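Local coordinates for microcin B17-processing protein McbC (Escherichia coli str. K-12 substr. MG1655, PDB 6GRH) that acts as an FMN-dependent oxidoreductase needed to convert the inactive microcin B17 precursor peptide into the active antibiotic, at residues D[127-132]-D[215-220]; D[138-143]-D[184-189]; D[169-172]-D[178-181]. All coordinates share one frame; numbering follows the deposited sequence.

Contact 1 is wholly apolar and lies deep in the subunit, where strand 129-135 packs against helix 204-227. Contact 2 is buried farther from the centre of the chain and depends on one threonine-to-carbonyl hydrogen bond, which ties the loop after that strand to the start of its sheet neighbour, strand 187-194. The two meet where Leu189 CD2 lies 4.0 Å from Val131 CG1. Contact 3 is a surface contact between helices 167-175 and 179-182: across it a tyrosine packs on a serine, while within 178-181 an aspartate-arginine salt bridge sits beside the flavin, to which that arginine is hydrogen-bonded. It adjoins contact 2 through Tyr171 CE2, 3.8 Å from Pro185 CD, but not contact 1.

Contact 1 of 3, residues D[127-132]-D[215-220]; sequences YPIEVF and GSMYQN
Ile129, the first residue of the strand, meets Met217 of the helix with its CG2 branch, 3.6 Å from Met217 SD. CG2 is anti to the backbone N, with CG1 beside that N (chi1 -58°); CG1 and CD1 lead away from Met217, and the side chain also packs on Leu257 and Thr214. Ile129 CB is nearly as close to Met217 SD, at 3.7 Å, so the sulfur rests against the base of the isoleucine rather than its tip. Glu130 points from the other side of the strand and binds His151, in keeping with the alternation of a beta strand. This is the alpha/beta packing of the nitroreductase fold: strand 129-135 lies inside the antiparallel sheet, and helix 204-227 packs on one face of it. The same helix belongs to the dimer interface, where Gln219 NE2 is hydrogen-bonded to Asn220 OD1 of the second subunit. Farther along, Val131 faces the helix again, and its CG2 comes 3.3 Å from Met217 CE, tighter than an ordinary carbon contact. Met217 can serve both residues because chi3 of 68° bends the chain at its end, bringing CE to Val131 while the sulfur stays with Ile129. Val131 and Met217 run past each other in opposite directions. Phe132 then turns to the far face of the sheet, its ring stacked with that of His151.

Contact 2 of 3, residues D[138-143]-D[184-189]; sequences ENTENW and KPHFAL
Thr140 and His186 carry this contact, their side chains lying aslant to one another, with the threonine hydroxyl set between the imidazole and the main-chain carbonyl of His186. Thr140 OG1 gives a hydrogen bond of 2.9 Å to His186 O. The approach is bent: the C=O...OG1 angle is 108° and the donor stands 38° above the carbonyl plane, so the hydroxyl meets the oxygen from over its side and not head-on. Chi1 of -57° puts OG1 beside the backbone N of Thr140, on the flank that faces His186, while CG2 lies anti to the backbone N; the side chain also packs on Ile100 of helix 97-108.

The same oxygen, Thr140 OG1, lies in the plane of the imidazole, at the ring edge, 3.4 Å from His186 CD2 and 3.3 Å from His186 CB. The carbonyl oxygen of Asn139 approaches that edge too, 3.9 Å from His186 CD2. The ring is thus bordered by oxygens on its carbon edge, and the one cross-contact hydrogen bond is made by the residue's backbone. Its nitrogen NE2 is hydrogen-bonded to Asn93 O, which helps set the rotation of the ring.

Here the loop after strand 129-135 is joined to the beginning of strand 187-194, two neighbours in the antiparallel sheet of the nitroreductase fold. His186 and Phe187 both face Phe262 on the adjoining strand 254-263, forming a classic beta bulge, with the Phe187 ring stacked on that of Phe262. Farther along the loop, Tyr150 OH is hydrogen-bonded to Asn142 OD1.

Contact 3 of 3, residues D[169-172]-D[178-181]; sequences SLYR and DSER. With FMN (flavin mononucleotide), chain O.
Van der Waals packing joins the two short helices through Tyr171 and Ser179. Ser179 CB lies 3.9 Å from Tyr171 CE1 and 3.5 Å from Tyr171 OH, approaching the ring obliquely. The tyrosine reaches this far because its CG is anti to the backbone N (chi1 176°), which carries the phenol over to helix 179-182.

A polar approach accompanies the packing. Tyr171 OH sits 3.0 Å from Ser179 O, but its hydrogen bond goes to Gly183 O, just past the second helix, so the phenol is fixed at that helix end by a main-chain carbonyl.

Ionic interactions occur within 178-181. Asp178 stands at the N-cap position, yet its side chain makes no capping bond; OD2 instead forms a salt bridge with Arg181 NH1, 2.7 Å away, and is met nearly along its own C-O axis. OD2 lies close to the guanidinium plane, and should help to fix the rotation and position of that group.

Ligand binding comes from the same guanidinium. Arg181, extended from CG to NE, offers NH1 and NH2 to one flavin oxygen: NH1 to FMN O2 is 2.9 Å and NH2 to FMN O2 is 3.0 Å. Both bonds are somewhat bent, with N-H...O angles of 150° and 142°, as expected when two nitrogens of one group pinch a single acceptor. NH1 therefore serves carboxylate and flavin alike, with Asp178 as the second-shell residue that positions it. Arg233 and Ala236, together with Arg117 of the second subunit, also bind this cofactor. Positive charge beside the C2 carbonyl, even though partly balanced by Asp178, would probably stabilise a reduced, anionic flavin, an arrangement familiar from the FMN sites that nitroreductase-family enzymes build at their dimer interface.

Contact 1 of 3, residues D[127-132]-D[215-220]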
loop_
_atom_site.group_PDB
_atom_site.type_symbol
_atom_site.label_atom_id
_atom_site.label_comp_id
_atom_site.label_asym_id
_atom_site.label_seq_id
_atom_site.Cartn_x
_atom_site.Cartn_y
_atom_site.Cartn_z
ATOM N N TYR D 127 -12.661 -21.482 9.649
ATOM C CA TYR D 127 -11.413 -22.096 10.171
ATOM C C TYR D 127 -10.234 -22.060 9.186
ATOM O O TYR D 127 -9.726 -23.116 8.751
ATOM C CB TYR D 127 -11.710 -23.518 10.658
ATOM C CG TYR D 127 -12.624 -23.484 11.840
ATOM C CD1 TYR D 127 -12.114 -23.224 13.110
ATOM C CD2 TYR D 127 -14.009 -23.607 11.689
ATOM C CE1 TYR D 127 -12.948 -23.131 14.215
ATOM C CE2 TYR D 127 -14.861 -23.543 12.791
ATOM C CZ TYR D 127 -14.323 -23.296 14.056
ATOM O OH TYR D 127 -15.135 -23.183 15.154
ATOM N N PRO D 128 -9.750 -20.850 8.866
ATOM C CA PRO D 128 -8.693 -20.728 7.850
ATOM C C PRO D 128 -7.270 -21.014 8.308
ATOM O O PRO D 128 -6.351 -20.881 7.503
ATOM C CB PRO D 128 -8.788 -19.235 7.435
ATOM C CG PRO D 128 -9.234 -18.563 8.693
ATOM C CD PRO D 128 -10.257 -19.515 9.265
ATOM N N ILE D 129 -7.080 -21.348 9.583
ATOM C CA ILE D 129 -5.768 -21.529 10.149
ATOM C C ILE D 129 -5.506 -23.010 10.245
ATOM O O ILE D 129 -6.326 -23.750 10.762
ATOM C CB ILE D 129 -5.658 -20.877 11.552
ATOM C CG1 ILE D 129 -5.980 -19.405 11.470
ATOM C CG2 ILE D 129 -4.287 -21.124 12.189
ATOM C CD1 ILE D 129 -5.151 -18.625 10.471
ATOM N N GLU D 130 -4.347 -23.429 9.756
ATOM C CA GLU D 130 -3.917 -24.824 9.804
ATOM C C GLU D 130 -2.831 -24.995 10.856
ATOM O O GLU D 130 -1.987 -24.102 11.048
ATOM C CB GLU D 130 -3.388 -25.241 8.443
ATOM C CG GLU D 130 -4.422 -25.072 7.335
ATOM C CD GLU D 130 -5.699 -25.886 7.543
ATOM O OE1 GLU D 130 -5.631 -27.056 7.952
ATOM O OE2 GLU D 130 -6.800 -25.352 7.269
ATOM N N VAL D 131 -2.867 -26.125 11.551
ATOM C CA VAL D 131 -1.834 -26.458 12.543
ATOM C C VAL D 131 -0.905 -27.538 11.996
ATOM O O VAL D 131 -1.351 -28.616 11.579
ATOM C CB VAL D 131 -2.425 -27.021 13.857
ATOM C CG1 VAL D 131 -1.322 -27.208 14.913
ATOM C CG2 VAL D 131 -3.517 -26.127 14.374
ATOM N N PHE D 132 0.386 -27.255 12.042
ATOM C CA PHE D 132 1.398 -28.208 11.660
ATOM C C PHE D 132 2.226 -28.583 12.892
ATOM O O PHE D 132 2.456 -27.755 13.772
ATOM C CB PHE D 132 2.275 -27.619 10.569
ATOM C CG PHE D 132 1.595 -27.510 9.221
ATOM C CD1 PHE D 132 0.808 -26.419 8.916
ATOM C CD2 PHE D 132 1.755 -28.506 8.257
ATOM C CE1 PHE D 132 0.198 -26.300 7.661
ATOM C CE2 PHE D 132 1.147 -28.404 7.006
ATOM C CZ PHE D 132 0.345 -27.312 6.716
ATOM N N GLY D 215 -4.554 -16.790 17.606
ATOM C CA GLY D 215 -4.358 -16.541 19.008
ATOM C C GLY D 215 -5.291 -17.362 19.872
ATOM O O GLY D 215 -4.861 -17.860 20.928
ATOM N N SER D 216 -6.561 -17.538 19.441
ATOM C CA SER D 216 -7.455 -18.421 20.185
ATOM C C SER D 216 -6.927 -19.862 20.189
ATOM O O SER D 216 -7.111 -20.627 21.175
ATOM C CB SER D 216 -8.910 -18.363 19.659
ATOM O OG SER D 216 -9.026 -18.976 18.396
ATOM N N MET D 217 -6.290 -20.252 19.099
ATOM C CA MET D 217 -5.771 -21.611 18.979
ATOM C C MET D 217 -4.555 -21.822 19.860
ATOM O O MET D 217 -4.528 -22.772 20.643
ATOM C CB MET D 217 -5.479 -21.981 17.538
ATOM C CG MET D 217 -6.738 -21.989 16.704
ATOM S SD MET D 217 -6.385 -22.032 14.951
ATOM C CE MET D 217 -5.687 -23.671 14.807
ATOM N N TYR D 218 -3.548 -20.956 19.772
ATOM C CA TYR D 218 -2.377 -21.183 20.614
ATOM C C TYR D 218 -2.704 -21.026 22.106
ATOM O O TYR D 218 -2.041 -21.637 22.948
ATOM C CB TYR D 218 -1.146 -20.384 20.180
ATOM C CG TYR D 218 -1.116 -18.882 20.398
ATOM C CD1 TYR D 218 -1.226 -18.318 21.659
ATOM C CD2 TYR D 218 -0.869 -18.025 19.322
ATOM C CE1 TYR D 218 -1.156 -16.936 21.829
ATOM C CE2 TYR D 218 -0.783 -16.644 19.482
ATOM C CZ TYR D 218 -0.916 -16.104 20.733
ATOM O OH TYR D 218 -0.856 -14.737 20.889
ATOM N N GLN D 219 -3.727 -20.235 22.425
ATOM C CA GLN D 219 -4.127 -20.048 23.812
ATOM C C GLN D 219 -4.710 -21.334 24.397
ATOM O O GLN D 219 -4.386 -21.694 25.517
ATOM C CB GLN D 219 -5.125 -18.893 23.952
ATOM C CG GLN D 219 -5.503 -18.539 25.392
ATOM C CD GLN D 219 -4.330 -18.140 26.293
ATOM O OE1 GLN D 219 -3.235 -17.791 25.819
ATOM N NE2 GLN D 219 -4.562 -18.199 27.624
ATOM N N ASN D 220 -5.549 -22.025 23.637
ATOM C CA ASN D 220 -6.008 -23.369 24.021
ATOM C C ASN D 220 -4.834 -24.316 24.270
ATOM O O ASN D 220 -4.863 -25.128 25.213
ATOM C CB ASN D 220 -6.915 -23.987 22.948
ATOM C CG ASN D 220 -8.366 -23.643 23.140
ATOM O OD1 ASN D 220 -8.702 -22.789 23.952
ATOM N ND2 ASN D 220 -9.245 -24.305 22.366
#

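Contact 2 of 3, residues D[138-143]-D[184-189]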
loop_
_atom_site.group_PDB
_atom_site.type_symbol
_atom_site.label_atom_id
_atom_site.label_comp_id
_atom_site.label_asym_id
_atom_site.label_seq_id
_atom_site.Cartn_x
_atom_site.Cartn_y
_atom_site.Cartn_z
ATOM N N GLU D 138 15.389 -36.085 18.560
ATOM C CA GLU D 138 15.366 -37.540 18.439
ATOM C C GLU D 138 14.892 -38.225 19.725
ATOM O O GLU D 138 14.622 -39.415 19.700
ATOM C CB GLU D 138 16.725 -38.094 17.976
ATOM C CG GLU D 138 17.162 -37.578 16.595
ATOM C CD GLU D 138 16.146 -37.803 15.454
ATOM O OE1 GLU D 138 15.464 -38.868 15.402
ATOM O OE2 GLU D 138 16.047 -36.905 14.584
ATOM N N ASN D 139 14.787 -37.476 20.827
ATOM C CA ASN D 139 14.133 -37.968 22.045
ATOM C C ASN D 139 12.610 -37.807 22.047
ATOM O O ASN D 139 11.957 -38.063 23.055
ATOM C CB ASN D 139 14.740 -37.317 23.300
ATOM C CG ASN D 139 15.827 -38.153 23.922
ATOM O OD1 ASN D 139 15.702 -39.375 24.036
ATOM N ND2 ASN D 139 16.884 -37.496 24.372
ATOM N N THR D 140 12.045 -37.380 20.927
ATOM C CA THR D 140 10.607 -37.378 20.754
ATOM C C THR D 140 10.239 -38.647 19.975
ATOM O O THR D 140 10.844 -38.942 18.936
ATOM C CB THR D 140 10.165 -36.121 20.005
ATOM O OG1 THR D 140 10.613 -34.960 20.723
ATOM C CG2 THR D 140 8.625 -36.088 19.851
ATOM N N GLU D 141 9.279 -39.410 20.494
ATOM C CA GLU D 141 8.766 -40.605 19.808
ATOM C C GLU D 141 8.080 -40.143 18.505
ATOM O O GLU D 141 7.631 -39.002 18.422
ATOM C CB GLU D 141 7.759 -41.324 20.709
ATOM C CG GLU D 141 7.632 -42.815 20.469
ATOM C CD GLU D 141 6.531 -43.492 21.296
ATOM O OE1 GLU D 141 5.765 -42.812 22.029
ATOM O OE2 GLU D 141 6.425 -44.731 21.187
ATOM N N ASN D 142 8.009 -41.013 17.505
ATOM C CA ASN D 142 7.429 -40.671 16.206
ATOM C C ASN D 142 6.348 -41.670 15.767
ATOM O O ASN D 142 6.363 -42.817 16.173
ATOM C CB ASN D 142 8.537 -40.604 15.152
ATOM C CG ASN D 142 8.231 -39.618 14.034
ATOM O OD1 ASN D 142 7.113 -39.112 13.901
ATOM N ND2 ASN D 142 9.225 -39.362 13.207
ATOM N N TRP D 143 5.415 -41.206 14.935
ATOM C CA TRP D 143 4.351 -42.060 14.395
ATOM C C TRP D 143 4.844 -42.820 13.174
ATOM O O TRP D 143 4.593 -43.998 13.031
ATOM C CB TRP D 143 3.135 -41.225 14.003
ATOM C CG TRP D 143 2.451 -40.608 15.159
ATOM C CD1 TRP D 143 1.420 -41.143 15.885
ATOM C CD2 TRP D 143 2.748 -39.347 15.748
ATOM N NE1 TRP D 143 1.048 -40.269 16.878
ATOM C CE2 TRP D 143 1.858 -39.167 16.823
ATOM C CE3 TRP D 143 3.684 -38.344 15.472
ATOM C CZ2 TRP D 143 1.875 -38.025 17.624
ATOM C CZ3 TRP D 143 3.702 -37.207 16.275
ATOM C CH2 TRP D 143 2.807 -37.062 17.337
ATOM N N LYS D 184 16.546 -26.808 23.727
ATOM C CA LYS D 184 16.144 -27.945 22.924
ATOM C C LYS D 184 14.733 -28.413 23.275
ATOM O O LYS D 184 14.548 -29.292 24.105
ATOM C CB LYS D 184 17.173 -29.057 23.058
ATOM C CG LYS D 184 18.496 -28.685 22.407
ATOM C CD LYS D 184 19.392 -29.891 22.235
ATOM C CE LYS D 184 20.134 -30.219 23.513
ATOM N NZ LYS D 184 21.262 -29.265 23.745
ATOM N N PRO D 185 13.717 -27.789 22.651
ATOM C CA PRO D 185 12.347 -28.272 22.766
ATOM C C PRO D 185 12.156 -29.632 22.082
ATOM O O PRO D 185 12.900 -29.973 21.167
ATOM C CB PRO D 185 11.514 -27.183 22.086
ATOM C CG PRO D 185 12.459 -26.152 21.590
ATOM C CD PRO D 185 13.848 -26.668 21.715
ATOM N N HIS D 186 11.151 -30.388 22.519
ATOM C CA HIS D 186 10.801 -31.664 21.896
ATOM C C HIS D 186 10.070 -31.496 20.571
ATOM O O HIS D 186 10.297 -32.250 19.630
ATOM C CB HIS D 186 9.942 -32.519 22.834
ATOM C CG HIS D 186 10.718 -33.180 23.932
ATOM N ND1 HIS D 186 10.909 -32.598 25.168
ATOM C CD2 HIS D 186 11.346 -34.375 23.980
ATOM C CE1 HIS D 186 11.610 -33.414 25.934
ATOM N NE2 HIS D 186 11.898 -34.497 25.233
ATOM N N PHE D 187 9.162 -30.530 20.507
ATOM C CA PHE D 187 8.392 -30.315 19.304
ATOM C C PHE D 187 7.878 -28.897 19.244
ATOM O O PHE D 187 7.993 -28.154 20.217
ATOM C CB PHE D 187 7.247 -31.350 19.200
ATOM C CG PHE D 187 6.152 -31.206 20.229
ATOM C CD1 PHE D 187 6.268 -31.778 21.480
ATOM C CD2 PHE D 187 4.960 -30.557 19.905
ATOM C CE1 PHE D 187 5.230 -31.696 22.422
ATOM C CE2 PHE D 187 3.937 -30.441 20.844
ATOM C CZ PHE D 187 4.075 -31.031 22.104
ATOM N N ALA D 188 7.358 -28.523 18.074
ATOM C CA ALA D 188 6.682 -27.248 17.891
ATOM C C ALA D 188 5.353 -27.421 17.214
ATOM O O ALA D 188 5.143 -28.373 16.489
ATOM C CB ALA D 188 7.544 -26.304 17.078
ATOM N N LEU D 189 4.455 -26.479 17.461
ATOM C CA LEU D 189 3.290 -26.294 16.607
ATOM C C LEU D 189 3.541 -25.043 15.785
ATOM O O LEU D 189 4.060 -24.045 16.306
ATOM C CB LEU D 189 1.995 -26.200 17.411
ATOM C CG LEU D 189 1.615 -27.452 18.207
ATOM C CD1 LEU D 189 0.341 -27.174 18.976
ATOM C CD2 LEU D 189 1.486 -28.682 17.303
#

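Contact 3 of 3, residues D[169-172]-D[178-181]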
loop_
_atom_site.group_PDB
_atom_site.type_symbol
_atom_site.label_atom_id
_atom_site.label_comp_id
_atom_site.label_asym_id
_atom_site.label_seq_id
_atom_site.Cartn_x
_atom_site.Cartn_y
_atom_site.Cartn_z
ATOM N N SER D 169 17.381 -29.501 10.677
ATOM C CA SER D 169 16.928 -28.465 9.721
ATOM C C SER D 169 15.682 -27.741 10.205
ATOM O O SER D 169 15.576 -26.523 10.074
ATOM C CB SER D 169 16.602 -29.063 8.351
ATOM O OG SER D 169 17.728 -29.704 7.798
ATOM N N LEU D 170 14.723 -28.501 10.732
ATOM C CA LEU D 170 13.506 -27.919 11.259
ATOM C C LEU D 170 13.782 -27.022 12.421
ATOM O O LEU D 170 13.208 -25.955 12.504
ATOM C CB LEU D 170 12.509 -28.972 11.755
ATOM C CG LEU D 170 11.502 -29.524 10.780
ATOM C CD1 LEU D 170 10.748 -30.660 11.457
ATOM C CD2 LEU D 170 10.557 -28.429 10.292
ATOM N N TYR D 171 14.594 -27.514 13.356
ATOM C CA TYR D 171 14.993 -26.744 14.530
ATOM C C TYR D 171 15.679 -25.430 14.128
ATOM O O TYR D 171 15.340 -24.366 14.643
ATOM C CB TYR D 171 15.924 -27.554 15.434
ATOM C CG TYR D 171 16.443 -26.760 16.600
ATOM C CD1 TYR D 171 17.695 -26.150 16.552
ATOM C CD2 TYR D 171 15.663 -26.569 17.735
ATOM C CE1 TYR D 171 18.168 -25.400 17.621
ATOM C CE2 TYR D 171 16.142 -25.830 18.811
ATOM C CZ TYR D 171 17.390 -25.254 18.745
ATOM O OH TYR D 171 17.835 -24.492 19.798
ATOM N N ARG D 172 16.627 -25.519 13.205
ATOM C CA ARG D 172 17.342 -24.337 12.729
ATOM C C ARG D 172 16.351 -23.297 12.185
ATOM O O ARG D 172 16.383 -22.131 12.591
ATOM C CB ARG D 172 18.386 -24.730 11.676
ATOM C CG ARG D 172 19.180 -23.569 11.119
ATOM C CD ARG D 172 20.238 -24.020 10.126
ATOM N NE ARG D 172 20.488 -22.943 9.162
ATOM C CZ ARG D 172 21.326 -21.914 9.343
ATOM N NH1 ARG D 172 22.068 -21.797 10.456
ATOM N NH2 ARG D 172 21.430 -20.996 8.377
ATOM N N ASP D 178 17.837 -16.855 18.021
ATOM C CA ASP D 178 17.920 -17.001 19.492
ATOM C C ASP D 178 17.911 -18.460 19.968
ATOM O O ASP D 178 17.400 -18.777 21.055
ATOM C CB ASP D 178 16.750 -16.208 20.115
ATOM C CG ASP D 178 17.034 -15.706 21.538
ATOM O OD1 ASP D 178 18.218 -15.536 21.930
ATOM O OD2 ASP D 178 16.031 -15.447 22.254
ATOM N N SER D 179 18.513 -19.351 19.184
ATOM C CA SER D 179 18.439 -20.786 19.454
ATOM C C SER D 179 19.214 -21.219 20.706
ATOM O O SER D 179 18.791 -22.136 21.411
ATOM C CB SER D 179 18.900 -21.583 18.235
ATOM O OG SER D 179 20.214 -21.221 17.886
ATOM N N GLU D 180 20.329 -20.561 21.010
ATOM C CA GLU D 180 21.051 -20.902 22.235
ATOM C C GLU D 180 20.190 -20.686 23.481
ATOM O O GLU D 180 20.170 -21.526 24.372
ATOM C CB GLU D 180 22.361 -20.123 22.366
ATOM C CG GLU D 180 23.326 -20.781 23.350
ATOM C CD GLU D 180 24.537 -19.926 23.682
ATOM O OE1 GLU D 180 24.855 -18.993 22.902
ATOM O OE2 GLU D 180 25.173 -20.186 24.731
ATOM N N ARG D 181 19.492 -19.553 23.539
ATOM C CA ARG D 181 18.636 -19.244 24.681
ATOM C C ARG D 181 17.415 -20.184 24.714
ATOM O O ARG D 181 16.985 -20.619 25.781
ATOM C CB ARG D 181 18.221 -17.762 24.639
ATOM C CG ARG D 181 17.061 -17.377 25.529
ATOM C CD ARG D 181 16.925 -15.875 25.719
ATOM N NE ARG D 181 15.635 -15.641 26.354
ATOM C CZ ARG D 181 14.467 -15.620 25.727
ATOM N NH1 ARG D 181 14.389 -15.773 24.406
ATOM N NH2 ARG D 181 13.352 -15.457 26.432
HETATM N N1 FMN O . 9.396 -15.076 23.705
HETATM C C2 FMN O . 10.658 -15.137 23.206
HETATM O O2 FMN O . 11.577 -15.401 24.002
HETATM N N3 FMN O . 10.934 -14.921 21.897
HETATM C C4 FMN O . 9.965 -14.641 20.993
HETATM O O4 FMN O . 10.232 -14.454 19.786
HETATM C C4A FMN O . 8.560 -14.542 21.462
HETATM N N5 FMN O . 7.534 -14.252 20.629
HETATM C C5A FMN O . 6.258 -14.185 21.092
HETATM C C6 FMN O . 5.227 -13.898 20.202
HETATM C C7 FMN O . 3.906 -13.816 20.631
HETATM C C7M FMN O . 2.811 -13.498 19.642
HETATM C C8 FMN O . 3.581 -14.054 22.062
HETATM C C8M FMN O . 2.158 -13.973 22.536
HETATM C C9 FMN O . 4.602 -14.348 22.967
HETATM C C9A FMN O . 5.944 -14.427 22.541
HETATM N N10 FMN O . 7.015 -14.726 23.431
HETATM C C10 FMN O . 8.332 -14.787 22.911
HETATM C "C1'" FMN O . 6.802 -14.983 24.861
HETATM C "C2'" FMN O . 6.705 -13.672 25.609
HETATM O "O2'" FMN O . 8.003 -13.047 25.644
HETATM C "C3'" FMN O . 6.127 -13.917 27.008
HETATM O "O3'" FMN O . 4.765 -14.350 26.900
HETATM C "C4'" FMN O . 6.186 -12.684 27.905
HETATM O "O4'" FMN O . 7.550 -12.316 28.113
HETATM C "C5'" FMN O . 5.555 -12.895 29.279
HETATM O "O5'" FMN O . 6.202 -13.987 29.928
HETATM P P FMN O . 5.374 -15.269 30.415
HETATM O O1P FMN O . 4.750 -15.880 29.182
HETATM O O2P FMN O . 6.446 -16.155 31.020
HETATM O O3P FMN O . 4.420 -14.666 31.398
#